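Local coordinates for protein putative oxidoreductase yhhX (Escherichia coli K-12, PDB 3F4L) that probably acts as an NADP-dependent oxidoreductase of the Gfo/Idh/MocA family, possibly oxidising scyllo-inositol, at residues 185-190 with 214-219; 29-34 with 49-54. One frame throughout, in Å; residues are numbered along the deposited sequence.

Contact 1. Residues 185-190 with 214-219; sequences SLFGRP and LFYGDL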
loop_
_atom_site.group_PDB
_atom_site.type_symbol
_atom_site.label_atom_id
_atom_site.label_comp_id
_atom_site.label_asym_id
_atom_site.label_seq_id
_atom_site.Cartn_x
_atom_site.Cartn_y
_atom_site.Cartn_z
ATOM N N SER A 185 10.416 -6.450 15.297
ATOM C CA SER A 185 10.801 -5.991 16.628
ATOM C C SER A 185 9.619 -5.325 17.346
ATOM O O SER A 185 9.593 -5.270 18.569
ATOM C CB SER A 185 11.963 -4.995 16.546
ATOM O OG SER A 185 11.496 -3.710 16.148
ATOM N N LEU A 186 8.646 -4.820 16.594
ATOM C CA LEU A 186 7.478 -4.157 17.193
ATOM C C LEU A 186 6.322 -5.098 17.484
ATOM O O LEU A 186 5.673 -4.998 18.528
ATOM C CB LEU A 186 6.912 -3.075 16.260
ATOM C CG LEU A 186 7.771 -1.898 15.807
ATOM C CD1 LEU A 186 6.990 -1.035 14.811
ATOM C CD2 LEU A 186 8.180 -1.090 17.018
ATOM N N PHE A 187 6.062 -5.999 16.544
ATOM C CA PHE A 187 4.923 -6.894 16.647
ATOM C C PHE A 187 5.197 -8.383 16.769
ATOM O O PHE A 187 4.300 -9.140 17.093
ATOM C CB PHE A 187 3.998 -6.631 15.457
ATOM C CG PHE A 187 3.635 -5.171 15.284
ATOM C CD1 PHE A 187 2.964 -4.484 16.286
ATOM C CD2 PHE A 187 3.974 -4.490 14.123
ATOM C CE1 PHE A 187 2.633 -3.143 16.136
ATOM C CE2 PHE A 187 3.646 -3.146 13.959
ATOM C CZ PHE A 187 2.976 -2.469 14.966
ATOM N N GLY A 188 6.425 -8.809 16.503
ATOM C CA GLY A 188 6.732 -10.220 16.633
ATOM C C GLY A 188 6.542 -11.064 15.385
ATOM O O GLY A 188 6.821 -10.623 14.270
ATOM N N ARG A 189 6.066 -12.287 15.599
ATOM C CA ARG A 189 5.836 -13.276 14.546
ATOM C C ARG A 189 4.422 -13.158 13.963
ATOM O O ARG A 189 3.429 -13.341 14.669
ATOM C CB ARG A 189 6.022 -14.672 15.145
ATOM C CG ARG A 189 6.922 -15.636 14.388
ATOM C CD ARG A 189 7.162 -16.904 15.241
ATOM N NE ARG A 189 8.432 -17.577 14.940
ATOM C CZ ARG A 189 8.894 -18.652 15.585
ATOM N NH1 ARG A 189 8.196 -19.195 16.577
ATOM N NH2 ARG A 189 10.063 -19.184 15.246
ATOM N N PRO A 190 4.311 -12.869 12.660
ATOM C CA PRO A 190 2.989 -12.737 12.033
ATOM C C PRO A 190 2.297 -14.078 11.802
ATOM O O PRO A 190 2.950 -15.130 11.782
ATOM C CB PRO A 190 3.308 -12.042 10.714
ATOM C CG PRO A 190 4.617 -12.651 10.347
ATOM C CD PRO A 190 5.383 -12.632 11.676
ATOM N N LEU A 214 2.650 -8.334 6.462
ATOM C CA LEU A 214 2.660 -9.209 7.624
ATOM C C LEU A 214 1.390 -8.993 8.425
ATOM O O LEU A 214 1.094 -7.872 8.839
ATOM C CB LEU A 214 3.887 -8.920 8.492
ATOM C CG LEU A 214 5.257 -9.327 7.926
ATOM C CD1 LEU A 214 5.546 -8.571 6.636
ATOM C CD2 LEU A 214 6.339 -9.035 8.963
ATOM N N PHE A 215 0.641 -10.067 8.652
ATOM C CA PHE A 215 -0.603 -9.954 9.396
ATOM C C PHE A 215 -0.494 -10.426 10.837
ATOM O O PHE A 215 0.019 -11.503 11.108
ATOM C CB PHE A 215 -1.709 -10.740 8.686
ATOM C CG PHE A 215 -1.949 -10.304 7.272
ATOM C CD1 PHE A 215 -1.010 -10.572 6.285
ATOM C CD2 PHE A 215 -3.114 -9.627 6.924
ATOM C CE1 PHE A 215 -1.220 -10.184 4.970
ATOM C CE2 PHE A 215 -3.337 -9.228 5.613
ATOM C CZ PHE A 215 -2.387 -9.508 4.627
ATOM N N TYR A 216 -0.968 -9.598 11.762
ATOM C CA TYR A 216 -0.975 -9.944 13.181
ATOM C C TYR A 216 -2.419 -9.742 13.613
ATOM O O TYR A 216 -2.818 -8.646 14.006
ATOM C CB TYR A 216 -0.049 -9.027 13.988
ATOM C CG TYR A 216 1.400 -9.056 13.556
ATOM C CD1 TYR A 216 1.857 -8.251 12.504
ATOM C CD2 TYR A 216 2.327 -9.864 14.217
ATOM C CE1 TYR A 216 3.204 -8.250 12.126
ATOM C CE2 TYR A 216 3.676 -9.863 13.849
ATOM C CZ TYR A 216 4.105 -9.051 12.803
ATOM O OH TYR A 216 5.447 -9.026 12.457
ATOM N N GLY A 217 -3.205 -10.806 13.518
ATOM C CA GLY A 217 -4.605 -10.700 13.865
ATOM C C GLY A 217 -5.229 -9.753 12.864
ATOM O O GLY A 217 -5.102 -9.956 11.657
ATOM N N ASP A 218 -5.874 -8.703 13.359
ATOM C CA ASP A 218 -6.514 -7.719 12.503
ATOM C C ASP A 218 -5.542 -6.633 12.058
ATOM O O ASP A 218 -5.915 -5.744 11.299
ATOM C CB ASP A 218 -7.683 -7.063 13.236
ATOM C CG ASP A 218 -8.838 -8.016 13.460
ATOM O OD1 ASP A 218 -9.395 -8.528 12.464
ATOM O OD2 ASP A 218 -9.190 -8.253 14.635
ATOM N N LEU A 219 -4.302 -6.696 12.537
ATOM C CA LEU A 219 -3.302 -5.698 12.176
ATOM C C LEU A 219 -2.505 -6.115 10.950
ATOM O O LEU A 219 -2.112 -7.273 10.836
ATOM C CB LEU A 219 -2.323 -5.481 13.327
ATOM C CG LEU A 219 -1.027 -4.787 12.901
ATOM C CD1 LEU A 219 -1.302 -3.322 12.608
ATOM C CD2 LEU A 219 0.013 -4.934 13.997
#

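Contact 2. Residues 29-34 with 49-54; sequences WHVAHI and SHIHFT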
loop_
_atom_site.group_PDB
_atom_site.type_symbol
_atom_site.label_atom_id
_atom_site.label_comp_id
_atom_site.label_asym_id
_atom_site.label_seq_id
_atom_site.Cartn_x
_atom_site.Cartn_y
_atom_site.Cartn_z
ATOM N N TRP A 29 34.832 0.297 24.336
ATOM C CA TRP A 29 35.419 -0.710 23.466
ATOM C C TRP A 29 36.785 -0.338 22.910
ATOM O O TRP A 29 37.101 0.838 22.736
ATOM C CB TRP A 29 34.505 -0.975 22.273
ATOM C CG TRP A 29 33.146 -1.446 22.620
ATOM C CD1 TRP A 29 32.090 -0.688 23.037
ATOM C CD2 TRP A 29 32.685 -2.793 22.567
ATOM N NE1 TRP A 29 30.988 -1.489 23.243
ATOM C CE2 TRP A 29 31.328 -2.787 22.961
ATOM C CE3 TRP A 29 33.287 -4.013 22.223
ATOM C CZ2 TRP A 29 30.559 -3.955 23.021
ATOM C CZ3 TRP A 29 32.524 -5.174 22.284
ATOM C CH2 TRP A 29 31.172 -5.135 22.680
ATOM N N HIS A 30 37.573 -1.366 22.611
ATOM C CA HIS A 30 38.898 -1.208 22.026
ATOM C C HIS A 30 39.031 -2.228 20.899
ATOM O O HIS A 30 38.880 -3.432 21.125
ATOM C CB HIS A 30 40.005 -1.461 23.055
ATOM C CG HIS A 30 41.374 -1.474 22.449
ATOM N ND1 HIS A 30 42.052 -2.640 22.171
ATOM C CD2 HIS A 30 42.148 -0.467 21.984
ATOM C CE1 HIS A 30 43.186 -2.351 21.557
ATOM N NE2 HIS A 30 43.268 -1.040 21.430
ATOM N N VAL A 31 39.290 -1.748 19.686
ATOM C CA VAL A 31 39.438 -2.640 18.538
ATOM C C VAL A 31 40.856 -3.181 18.542
ATOM O O VAL A 31 41.799 -2.486 18.168
ATOM C CB VAL A 31 39.160 -1.891 17.207
ATOM C CG1 VAL A 31 39.332 -2.844 16.014
ATOM C CG2 VAL A 31 37.740 -1.327 17.232
ATOM N N ALA A 32 41.000 -4.430 18.966
ATOM C CA ALA A 32 42.316 -5.049 19.067
ATOM C C ALA A 32 42.871 -5.584 17.757
ATOM O O ALA A 32 44.068 -5.476 17.503
ATOM C CB ALA A 32 42.279 -6.164 20.103
ATOM N N HIS A 33 42.003 -6.160 16.931
ATOM C CA HIS A 33 42.434 -6.724 15.661
ATOM C C HIS A 33 41.408 -6.522 14.566
ATOM O O HIS A 33 40.211 -6.422 14.815
ATOM C CB HIS A 33 42.620 -8.237 15.758
ATOM C CG HIS A 33 43.459 -8.686 16.909
ATOM N ND1 HIS A 33 44.835 -8.694 16.870
ATOM C CD2 HIS A 33 43.111 -9.168 18.125
ATOM C CE1 HIS A 33 45.301 -9.164 18.014
ATOM N NE2 HIS A 33 44.274 -9.460 18.792
ATOM N N ILE A 34 41.907 -6.497 13.343
ATOM C CA ILE A 34 41.056 -6.430 12.178
ATOM C C ILE A 34 41.702 -7.366 11.180
ATOM O O ILE A 34 42.808 -7.122 10.706
ATOM C CB ILE A 34 40.939 -5.019 11.592
ATOM C CG1 ILE A 34 40.045 -4.158 12.498
ATOM C CG2 ILE A 34 40.321 -5.099 10.181
ATOM C CD1 ILE A 34 39.727 -2.786 11.918
ATOM N N SER A 49 45.522 3.873 13.509
ATOM C CA SER A 49 46.891 3.624 13.973
ATOM C C SER A 49 47.054 2.677 15.163
ATOM O O SER A 49 48.082 2.017 15.283
ATOM C CB SER A 49 47.591 4.949 14.295
ATOM O OG SER A 49 46.951 5.627 15.365
ATOM N N HIS A 50 46.047 2.602 16.028
ATOM C CA HIS A 50 46.107 1.742 17.214
ATOM C C HIS A 50 45.636 0.312 16.950
ATOM O O HIS A 50 45.683 -0.536 17.840
ATOM C CB HIS A 50 45.228 2.330 18.315
ATOM C CG HIS A 50 43.776 2.388 17.947
ATOM N ND1 HIS A 50 43.302 3.165 16.911
ATOM C CD2 HIS A 50 42.698 1.742 18.455
ATOM C CE1 HIS A 50 41.996 2.993 16.795
ATOM N NE2 HIS A 50 41.606 2.135 17.719
ATOM N N ILE A 51 45.173 0.051 15.734
ATOM C CA ILE A 51 44.666 -1.264 15.388
ATOM C C ILE A 51 45.699 -2.168 14.733
ATOM O O ILE A 51 46.480 -1.732 13.885
ATOM C CB ILE A 51 43.440 -1.166 14.424
ATOM C CG1 ILE A 51 42.365 -0.247 15.016
ATOM C CG2 ILE A 51 42.849 -2.564 14.192
ATOM C CD1 ILE A 51 41.166 0.006 14.087
ATOM N N HIS A 52 45.696 -3.434 15.132
ATOM C CA HIS A 52 46.587 -4.435 14.556
ATOM C C HIS A 52 45.852 -5.127 13.412
ATOM O O HIS A 52 44.880 -5.852 13.649
ATOM C CB HIS A 52 46.978 -5.474 15.612
ATOM C CG HIS A 52 47.698 -6.670 15.058
ATOM N ND1 HIS A 52 48.918 -6.582 14.418
ATOM C CD2 HIS A 52 47.367 -7.984 15.046
ATOM C CE1 HIS A 52 49.306 -7.786 14.039
ATOM N NE2 HIS A 52 48.382 -8.656 14.406
ATOM N N PHE A 53 46.292 -4.890 12.177
ATOM C CA PHE A 53 45.682 -5.525 11.014
ATOM C C PHE A 53 46.428 -6.824 10.745
ATOM O O PHE A 53 47.646 -6.866 10.820
ATOM C CB PHE A 53 45.764 -4.613 9.785
ATOM C CG PHE A 53 44.868 -3.412 9.865
ATOM C CD1 PHE A 53 45.303 -2.234 10.463
ATOM C CD2 PHE A 53 43.571 -3.470 9.374
ATOM C CE1 PHE A 53 44.447 -1.133 10.568
ATOM C CE2 PHE A 53 42.711 -2.377 9.475
ATOM C CZ PHE A 53 43.150 -1.207 10.075
ATOM N N THR A 54 45.704 -7.879 10.408
ATOM C CA THR A 54 46.335 -9.170 10.183
ATOM C C THR A 54 45.582 -10.026 9.175
ATOM O O THR A 54 44.389 -9.828 8.947
ATOM C CB THR A 54 46.426 -9.943 11.528
ATOM O OG1 THR A 54 46.848 -11.292 11.301
ATOM C CG2 THR A 54 45.077 -9.953 12.215
HETATM O O HOH W 1 39.585 1.301 19.472
#

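Contact 1. Residues 185-190 with 214-219
Pro-190 and Tyr-216 bring the two backbones closest, their CA atoms 5.0 Å apart, where the chain leaving helix 171-187 passes the end of strand 209-216 and its type II' turn from Tyr-216 to Leu-219. Tyr-216 lies between two parts of that chain. CB of Phe-187 sits over the centre of one face of its ring, 3.5 Å from the centroid, while Pro-190 covers the opposite face with CA and CB, CB lying 3.9 Å from the centroid. With CG anti to its carbonyl carbon (chi1 -59°), Tyr-216 extends to the helix end, and its OH donates to Gly-188 O at 2.8 Å, approaching from above the carbonyl plane. A flat ring with a polar tip thus fills the slot and ties down the peptide just beyond the helix. Gly-188 has positive phi, and a side chain there would press on the preceding carbonyl. The Phe-187 ring takes CD2 of Leu-219 over its centre, a CH-pi contact 3.6 Å from the centroid, and lies oblique to Tyr-216. Proline, rigid and apolar, also suits the side facing Leu-214, their CB atoms 3.9 Å apart. Around this joint in the C-terminal alpha/beta domain, Phe-187 and Leu-219 reach strand 146-152, whereas Pro-190 and Leu-214 pack on Ile-328 of helix 319-331.

Contact 2. Residues 29-34 with 49-54
Ile-34 and Ile-51 share one shape, each with CG1 anti to the carbonyl carbon (chi1 -74° and -54°) and the chain then extended, which sends their branches into each other. Ile-51 CG2 meets Ile-34 CG1 at 3.6 Å, and its CD1 touches both Ile-34 CD1 and Val-31 CG1. On that same side Phe-53 lies alongside Ile-34, CE2 against CG2 at 3.7 Å. Branched aliphatic chains suit this buried side, where Val-31 and Ile-34 also reach helix 12-22. Cutting Ile-51 back to an alanine would remove CG1, CG2 and CD1 and would probably leave a gap beside Val-31 and Ile-34, with the Phe-53 ring less firmly held. The strands run parallel: Ile-34 N donates to His-52 O at 3.1 Å, and Thr-54 N to Ile-34 O at 3.0 Å. His-33 and His-52 emerge on the other face with their rings rim to rim, ND1 of His-33 3.2 Å from CD2 of His-52. A water O accepts from Val-31 N and bonds His-50 NE2 at 2.8 Å, bridging strand and loop. On this polar face of the Rossmann sheet's edge, NE2 of His-33 bonds Asp-63 and ND1 meets a C-H, consistent with a neutral His-33 whose hydrogen sits on NE2.

How the contacts relate
Contact 2 comes first along the chain and contact 1 later, and they lie on opposite sides of the chain's centre, 41 Å apart between centres and about 20 Å between nearest atoms. They do not touch. Each lies in a different domain of the family fold: 29-34 with 49-54 forms the edge of the parallel Rossmann sheet, which in such proteins binds the dinucleotide, whereas 185-190 with 214-219 joins a helix to the mixed sheet of the C-terminal domain. Contact 2 therefore lies in the domain that probably holds the cofactor, as in relatives of this family. Contact 1 instead borders the second subunit, where Asp-218 forms a salt bridge to Lys-203 of that chain.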